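Local coordinates for protein 3'3'-cGAMP-specific phosphodiesterase 3 (Vibrio cholerae O1 biovar El Tor str. N16961, PDB 5Z7C) that belongs to the phosphodiesterase class of bacterial proteins and is built mainly from helices, with two regions of the HD-domain family, at residues D141-L146 with Q181-Q186; R150-A155 with G170-D175. The protein carries 2 engineered substitutions. All coordinates share one frame; numbering follows the deposited sequence.

Interaction 1. Residues D141-L146 with Q181-Q186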
ATOM      1  N   ASP A 141       7.537  26.579   3.658  1.00 58.99           N
ATOM      2  CA  ASP A 141       6.142  26.597   3.233  1.00 57.88           C
ATOM      3  C   ASP A 141       5.776  25.312   2.498  1.00 55.56           C
ATOM      4  O   ASP A 141       4.756  24.688   2.788  1.00 53.82           O
ATOM      5  CB  ASP A 141       5.868  27.810   2.343  1.00 59.76           C
ATOM      6  CG  ASP A 141       5.748  29.098   3.133  1.00 65.69           C
ATOM      7  OD1 ASP A 141       5.348  29.037   4.315  1.00 71.70           O
ATOM      8  OD2 ASP A 141       6.056  30.171   2.573  1.00 72.48           O
ATOM      9  N   TYR A 142       6.616  24.924   1.543  1.00 60.63           N
ATOM     10  CA  TYR A 142       6.391  23.742   0.786  1.00 57.95           C
ATOM     11  C   TYR A 142       6.272  22.565   1.710  1.00 61.08           C
ATOM     12  O   TYR A 142       5.364  21.776   1.605  1.00 60.35           O
ATOM     13  CB  TYR A 142       7.576  23.535  -0.116  1.00 58.25           C
ATOM     14  CG  TYR A 142       7.629  22.214  -0.777  1.00 59.47           C
ATOM     15  CD1 TYR A 142       6.596  21.767  -1.538  1.00 59.46           C
ATOM     16  CD2 TYR A 142       8.726  21.419  -0.665  1.00 63.09           C
ATOM     17  CE1 TYR A 142       6.654  20.577  -2.143  1.00 60.10           C
ATOM     18  CE2 TYR A 142       8.785  20.227  -1.270  1.00 62.80           C
ATOM     19  CZ  TYR A 142       7.751  19.812  -2.004  1.00 61.42           C
ATOM     20  OH  TYR A 142       7.831  18.612  -2.606  1.00 62.60           O
ATOM     21  N   ALA A 143       7.204  22.440   2.628  1.00 60.24           N
ATOM     22  CA  ALA A 143       7.224  21.308   3.508  1.00 54.81           C
ATOM     23  C   ALA A 143       5.961  21.299   4.308  1.00 52.52           C
ATOM     24  O   ALA A 143       5.413  20.262   4.565  1.00 56.61           O
ATOM     25  CB  ALA A 143       8.392  21.377   4.393  1.00 54.13           C
ATOM     26  N   GLN A 144       5.505  22.452   4.711  1.00 57.13           N
ATOM     27  CA  GLN A 144       4.288  22.520   5.451  1.00 59.01           C
ATOM     28  C   GLN A 144       3.129  22.034   4.627  1.00 63.22           C
ATOM     29  O   GLN A 144       2.234  21.426   5.143  1.00 65.97           O
ATOM     30  CB  GLN A 144       4.049  23.934   5.905  1.00 61.17           C
ATOM     31  CG  GLN A 144       2.799  24.113   6.690  1.00 65.61           C
ATOM     32  CD  GLN A 144       2.998  23.878   8.139  1.00 68.06           C
ATOM     33  OE1 GLN A 144       4.109  23.657   8.593  1.00 65.24           O
ATOM     34  NE2 GLN A 144       1.921  23.902   8.883  1.00 71.80           N
ATOM     35  N   GLU A 145       3.099  22.374   3.357  1.00 59.34           N
ATOM     36  CA  GLU A 145       2.035  21.914   2.501  1.00 61.00           C
ATOM     37  C   GLU A 145       2.091  20.429   2.338  1.00 57.52           C
ATOM     38  O   GLU A 145       1.088  19.771   2.287  1.00 58.63           O
ATOM     39  CB  GLU A 145       2.109  22.581   1.141  1.00 64.12           C
ATOM     40  CG  GLU A 145       1.609  23.984   1.131  1.00 70.99           C
ATOM     41  CD  GLU A 145       0.235  24.099   1.679  1.00 78.14           C
ATOM     42  OE1 GLU A 145      -0.630  23.348   1.228  1.00 80.24           O
ATOM     43  OE2 GLU A 145       0.005  24.940   2.554  1.00 82.30           O
ATOM     44  N   LEU A 146       3.282  19.909   2.208  1.00 53.20           N
ATOM     45  CA  LEU A 146       3.442  18.516   1.984  1.00 51.04           C
ATOM     46  C   LEU A 146       2.919  17.708   3.132  1.00 57.81           C
ATOM     47  O   LEU A 146       2.212  16.747   2.938  1.00 58.96           O
ATOM     48  CB  LEU A 146       4.912  18.262   1.912  1.00 52.73           C
ATOM     49  CG  LEU A 146       5.311  17.109   1.059  1.00 54.53           C
ATOM     50  CD1 LEU A 146       4.762  17.328  -0.275  1.00 54.40           C
ATOM     51  CD2 LEU A 146       6.770  17.108   1.012  1.00 55.06           C
ATOM     52  N   GLN A 181       8.254  21.872  17.240  1.00 73.41           N
ATOM     53  CA  GLN A 181       8.872  22.187  15.969  1.00 77.75           C
ATOM     54  C   GLN A 181       8.515  21.256  14.826  1.00 75.78           C
ATOM     55  O   GLN A 181       9.218  21.200  13.841  1.00 73.31           O
ATOM     56  CB  GLN A 181      10.373  22.244  16.093  1.00 84.99           C
ATOM     57  CG  GLN A 181      10.850  23.316  17.018  1.00 87.20           C
ATOM     58  CD  GLN A 181      10.929  24.637  16.350  1.00 95.07           C
ATOM     59  OE1 GLN A 181      10.048  25.461  16.504  1.00 98.45           O
ATOM     60  NE2 GLN A 181      11.986  24.850  15.590  1.00 94.40           N
ATOM     61  N   GLY A 182       7.438  20.514  14.977  1.00 85.09           N
ATOM     62  CA  GLY A 182       6.957  19.622  13.954  1.00 81.30           C
ATOM     63  C   GLY A 182       5.759  20.171  13.238  1.00 88.90           C
ATOM     64  O   GLY A 182       5.092  21.039  13.734  1.00 93.58           O
ATOM     65  N   ARG A 183       5.469  19.618  12.079  1.00 77.05           N
ATOM     66  CA  ARG A 183       4.337  20.042  11.308  1.00 72.48           C
ATOM     67  C   ARG A 183       3.188  19.061  11.353  1.00 70.85           C
ATOM     68  O   ARG A 183       3.420  17.948  11.715  1.00 69.96           O
ATOM     69  CB  ARG A 183       4.897  20.141   9.906  1.00 68.57           C
ATOM     70  CG  ARG A 183       6.271  20.752   9.834  1.00 70.66           C
ATOM     71  CD  ARG A 183       6.954  20.386   8.548  1.00 68.54           C
ATOM     72  NE  ARG A 183       8.088  21.236   8.227  1.00 71.06           N
ATOM     73  CZ  ARG A 183       8.039  22.561   8.147  1.00 80.66           C
ATOM     74  NH1 ARG A 183       6.920  23.221   8.395  1.00 77.15           N
ATOM     75  NH2 ARG A 183       9.132  23.228   7.845  1.00 84.27           N
ATOM     76  N   PRO A 184       1.995  19.471  11.011  1.00 57.67           N
ATOM     77  CA  PRO A 184       1.739  20.793  10.486  1.00 58.02           C
ATOM     78  C   PRO A 184       1.247  21.782  11.495  1.00 59.95           C
ATOM     79  O   PRO A 184       1.023  22.902  11.116  1.00 66.79           O
ATOM     80  CB  PRO A 184       0.594  20.519   9.546  1.00 49.95           C
ATOM     81  CG  PRO A 184      -0.142  19.510  10.238  1.00 49.73           C
ATOM     82  CD  PRO A 184       0.869  18.585  10.753  1.00 46.29           C
ATOM     83  N   GLU A 185       0.987  21.377  12.716  1.00 62.59           N
ATOM     84  CA  GLU A 185       0.400  22.283  13.671  1.00 66.75           C
ATOM     85  C   GLU A 185       1.324  22.830  14.732  1.00 67.66           C
ATOM     86  O   GLU A 185       0.914  23.646  15.527  1.00 73.19           O
ATOM     87  CB  GLU A 185      -0.765  21.618  14.359  1.00 66.08           C
ATOM     88  CG  GLU A 185      -2.010  21.568  13.572  1.00 67.85           C
ATOM     89  CD  GLU A 185      -3.032  20.729  14.248  1.00 77.90           C
ATOM     90  OE1 GLU A 185      -2.680  19.636  14.699  1.00 81.01           O
ATOM     91  OE2 GLU A 185      -4.185  21.149  14.346  1.00 80.92           O
ATOM     92  N   GLN A 186       2.557  22.382  14.759  1.00 66.99           N
ATOM     93  CA  GLN A 186       3.465  22.864  15.752  1.00 69.78           C
ATOM     94  C   GLN A 186       2.981  22.630  17.171  1.00 76.10           C
ATOM     95  O   GLN A 186       3.096  23.486  18.018  1.00 77.49           O
ATOM     96  CB  GLN A 186       3.689  24.327  15.514  1.00 69.57           C
ATOM     97  CG  GLN A 186       4.720  24.592  14.476  1.00 76.14           C
ATOM     98  CD  GLN A 186       4.164  24.523  13.094  1.00 86.40           C
ATOM     99  OE1 GLN A 186       3.113  25.070  12.812  1.00 91.56           O
ATOM    100  NE2 GLN A 186       4.870  23.852  12.216  1.00 87.79           N
TER
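Gln144, near the start of helix 141-160, meets the loop residues Arg183 and Pro184 with both ends of its side-chain amide. Its CG lies opposite the backbone N and the chain then bends at chi2 (88°), which swings the amide off the helix surface toward the loop. NE2 gives a hydrogen bond to Pro184 O at 2.6 Å, arriving in the carbonyl plane on a lone pair; the N-H...O angle of 137° shows that the bond is bent, and the carbonyl lies somewhat out of the amide plane of Gln144. On the other side of the amide, OE1 receives a weak, more strongly bent hydrogen bond from Arg183 NH1, 2.9 Å away. OE1 sits at the guanidinium edge and in its plane, while the amide itself is turned 77° from the guanidinium, so the two flat groups meet nearly perpendicular and do not stack. Ala143 uses the guanidinium differently: its CB rests 3.6 Å above one face, offset toward the rim, and comes to 3.8 Å from Arg183 NE. Gln186 approaches from the opposite direction, but its NE2 remains 3.7 Å from Gln144 OE1, a packing distance.

The peptide bond before Pro184 is cis. The proline ring is buried, touching Ile147, Gln148 and Cys151 farther along the same helix, whereas Glu185 OE1 forms a salt bridge with Arg187. Gly182, Arg183 and Pro184 are probably the counterpart of the Gly-Tyr-Pro signature of HD-GYP proteins.

Chemically, one amide serves as donor to a main-chain carbonyl and as acceptor for a cationic side chain. Exchanging its O and N would probably set like groups against each other, which is consistent with the modelled amide orientation; the pairing would tend to restrict its rotation.

Interaction 2. Residues R150-A155 with G170-D175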
ATOM      1  N   ARG A 150      -0.407  15.220   3.437  1.00 60.72           N
ATOM      2  CA  ARG A 150      -0.223  13.826   3.746  1.00 56.82           C
ATOM      3  C   ARG A 150      -0.952  13.426   4.994  1.00 56.62           C
ATOM      4  O   ARG A 150      -1.567  12.394   5.061  1.00 58.62           O
ATOM      5  CB  ARG A 150       1.261  13.585   3.935  1.00 55.22           C
ATOM      6  CG  ARG A 150       1.638  12.313   4.589  1.00 56.44           C
ATOM      7  CD  ARG A 150       2.944  12.451   5.221  1.00 65.11           C
ATOM      8  NE  ARG A 150       3.934  12.837   4.243  1.00 73.52           N
ATOM      9  CZ  ARG A 150       5.235  12.878   4.482  1.00 80.42           C
ATOM     10  NH1 ARG A 150       5.699  12.553   5.673  1.00 84.36           N
ATOM     11  NH2 ARG A 150       6.074  13.240   3.529  1.00 80.47           N
ATOM     12  N   CYS A 151      -0.782  14.222   6.019  1.00 45.55           N
ATOM     13  CA  CYS A 151      -1.348  13.921   7.290  1.00 49.07           C
ATOM     14  C   CYS A 151      -2.847  13.962   7.253  1.00 49.32           C
ATOM     15  O   CYS A 151      -3.503  13.210   7.908  1.00 51.85           O
ATOM     16  CB  CYS A 151      -0.738  14.808   8.357  1.00 53.91           C
ATOM     17  SG  CYS A 151      -1.564  16.411   8.611  1.00 65.34           S
ATOM     18  N   THR A 152      -3.389  14.907   6.530  1.00 56.13           N
ATOM     19  CA  THR A 152      -4.813  15.001   6.353  1.00 60.02           C
ATOM     20  C   THR A 152      -5.354  13.839   5.566  1.00 58.86           C
ATOM     21  O   THR A 152      -6.427  13.354   5.819  1.00 56.99           O
ATOM     22  CB  THR A 152      -5.150  16.280   5.652  1.00 62.48           C
ATOM     23  OG1 THR A 152      -4.484  16.290   4.395  1.00 64.11           O
ATOM     24  CG2 THR A 152      -4.649  17.420   6.426  1.00 66.50           C
ATOM     25  N   ARG A 153      -4.581  13.415   4.573  1.00 65.53           N
ATOM     26  CA  ARG A 153      -4.985  12.336   3.684  1.00 70.79           C
ATOM     27  C   ARG A 153      -4.975  10.993   4.401  1.00 71.76           C
ATOM     28  O   ARG A 153      -5.866  10.167   4.198  1.00 67.56           O
ATOM     29  CB  ARG A 153      -4.071  12.280   2.458  1.00 70.61           C
ATOM     30  CG  ARG A 153      -4.550  13.127   1.289  1.00 77.15           C
ATOM     31  CD  ARG A 153      -4.073  12.556  -0.037  1.00 88.78           C
ATOM     32  NE  ARG A 153      -3.723  13.605  -0.991  1.00 96.73           N
ATOM     33  CZ  ARG A 153      -2.861  13.447  -1.989  1.00 98.89           C
ATOM     34  NH1 ARG A 153      -2.259  12.280  -2.172  1.00100.09           N
ATOM     35  NH2 ARG A 153      -2.602  14.457  -2.809  1.00 97.55           N
ATOM     36  N   GLY A 154      -3.968  10.775   5.240  1.00 54.97           N
ATOM     37  CA  GLY A 154      -3.864   9.533   5.957  1.00 51.30           C
ATOM     38  C   GLY A 154      -4.941   9.448   6.990  1.00 49.54           C
ATOM     39  O   GLY A 154      -5.510   8.418   7.209  1.00 45.06           O
ATOM     40  N   ALA A 155      -5.213  10.562   7.624  1.00 47.42           N
ATOM     41  CA  ALA A 155      -6.225  10.617   8.633  1.00 52.37           C
ATOM     42  C   ALA A 155      -7.520  10.267   7.979  1.00 58.71           C
ATOM     43  O   ALA A 155      -8.393   9.686   8.576  1.00 56.07           O
ATOM     44  CB  ALA A 155      -6.295  11.962   9.203  1.00 47.93           C
ATOM     45  N   GLY A 170      -3.529  11.129  15.034  1.00 60.53           N
ATOM     46  CA  GLY A 170      -2.484  10.289  15.525  1.00 59.97           C
ATOM     47  C   GLY A 170      -1.934   9.564  14.369  1.00 59.67           C
ATOM     48  O   GLY A 170      -1.050   8.776  14.515  1.00 57.91           O
ATOM     49  N   ILE A 171      -2.495   9.812  13.212  1.00 51.09           N
ATOM     50  CA  ILE A 171      -1.819   9.570  11.971  1.00 44.14           C
ATOM     51  C   ILE A 171      -1.531  11.003  11.569  1.00 55.73           C
ATOM     52  O   ILE A 171      -0.524  11.304  10.990  1.00 52.11           O
ATOM     53  CB  ILE A 171      -2.738   8.924  10.973  1.00 47.27           C
ATOM     54  CG1 ILE A 171      -2.940   7.476  11.353  1.00 47.53           C
ATOM     55  CG2 ILE A 171      -2.126   8.916   9.653  1.00 42.29           C
ATOM     56  CD1 ILE A 171      -3.809   6.747  10.434  1.00 45.36           C
ATOM     57  N   HIS A 172      -2.458  11.880  11.884  1.00 51.91           N
ATOM     58  CA  HIS A 172      -2.402  13.280  11.549  1.00 49.44           C
ATOM     59  C   HIS A 172      -1.282  14.053  12.176  1.00 50.87           C
ATOM     60  O   HIS A 172      -0.744  14.950  11.578  1.00 49.66           O
ATOM     61  CB  HIS A 172      -3.695  13.928  11.953  1.00 58.99           C
ATOM     62  CG  HIS A 172      -3.780  15.369  11.590  1.00 64.31           C
ATOM     63  ND1 HIS A 172      -4.782  15.875  10.797  1.00 64.52           N
ATOM     64  CD2 HIS A 172      -2.993  16.413  11.911  1.00 66.25           C
ATOM     65  CE1 HIS A 172      -4.606  17.169  10.643  1.00 64.45           C
ATOM     66  NE2 HIS A 172      -3.535  17.523  11.319  1.00 66.72           N
ATOM     67  N   SER A 173      -0.933  13.688  13.392  1.00 47.24           N
ATOM     68  CA  SER A 173       0.063  14.387  14.164  1.00 46.13           C
ATOM     69  C   SER A 173       1.342  13.613  14.212  1.00 41.60           C
ATOM     70  O   SER A 173       2.144  13.820  15.068  1.00 42.56           O
ATOM     71  CB  SER A 173      -0.437  14.637  15.555  1.00 43.03           C
ATOM     72  OG  SER A 173      -1.471  15.583  15.544  1.00 51.67           O
ATOM     73  N   LEU A 174       1.550  12.755  13.253  1.00 46.95           N
ATOM     74  CA  LEU A 174       2.683  11.891  13.290  1.00 46.93           C
ATOM     75  C   LEU A 174       3.916  12.727  13.316  1.00 47.32           C
ATOM     76  O   LEU A 174       4.865  12.410  13.971  1.00 46.86           O
ATOM     77  CB  LEU A 174       2.684  11.053  12.036  1.00 45.41           C
ATOM     78  CG  LEU A 174       3.808  10.085  11.761  1.00 47.40           C
ATOM     79  CD1 LEU A 174       3.824   9.058  12.802  1.00 48.75           C
ATOM     80  CD2 LEU A 174       3.675   9.455  10.461  1.00 44.57           C
ATOM     81  N   ASP A 175       3.897  13.817  12.587  1.00 56.79           N
ATOM     82  CA  ASP A 175       5.095  14.571  12.322  1.00 53.51           C
ATOM     83  C   ASP A 175       5.280  15.764  13.226  1.00 57.03           C
ATOM     84  O   ASP A 175       6.121  16.593  13.000  1.00 60.72           O
ATOM     85  CB  ASP A 175       5.140  14.962  10.871  1.00 49.16           C
ATOM     86  CG  ASP A 175       5.536  13.827   9.993  1.00 63.20           C
ATOM     87  OD1 ASP A 175       6.606  13.269  10.208  1.00 62.48           O
ATOM     88  OD2 ASP A 175       4.786  13.471   9.085  1.00 58.46           O
TER
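A type I beta turn from Ile171 to Leu174, within the loop between helices 165-168 and 194-211, leans against the middle of helix 141-160. The closest pair of CA atoms, those of Cys151 and His172, is 4.4 Å apart. Cys151 SG stands over the centre of the His172 ring, 3.5 Å from its centroid and only 11° from the ring normal, a sulfur-aromatic contact on the face. The Cys151 torsion (chi1 88°) places SG between the backbone N and carbonyl carbon, from where it reaches that face, while its CB packs on His172 O at 3.2 Å. Near the plane of the ring, at its edge, Ala155 CB comes within 4.3 Å of His172 CB. Ile171 supplies the next layer: its CG2 lies 3.9 Å from Gly154 C, on the bare backbone of the glycine. Toward the start of the helix, Arg150 NH1 and Asp175 OD2 form a long salt bridge of 3.6 Å, the guanidinium and carboxylate planes 67° apart. Leu174 in turn touches Ala199 and Gln203 of helix 194-211. The contact thus represents turn-to-helix packing inside an all-helical HD-domain region, with a cysteine-histidine face contact at its middle.

Both contacts use helix 141-160: interaction 1 near its first turns and interaction 2 farther along, with centres 11 Å apart. Along the chain, interaction 2 is nested within the loop closed by interaction 1, and all four segments belong to one HD-domain region. Interaction 1 lies about 24 Å from the centre of the chain and interaction 2 about 16 Å, measured from their centres; one of five touching residues is buried in interaction 1, four of eight in interaction 2. They also touch directly, Pro184 CG lying 3.8 Å from Cys151 SG and Arg183 O 3.5 Å from Asp175 CB. Two parts of the loop before helix 194-211 thus pack side by side on helix 141-160.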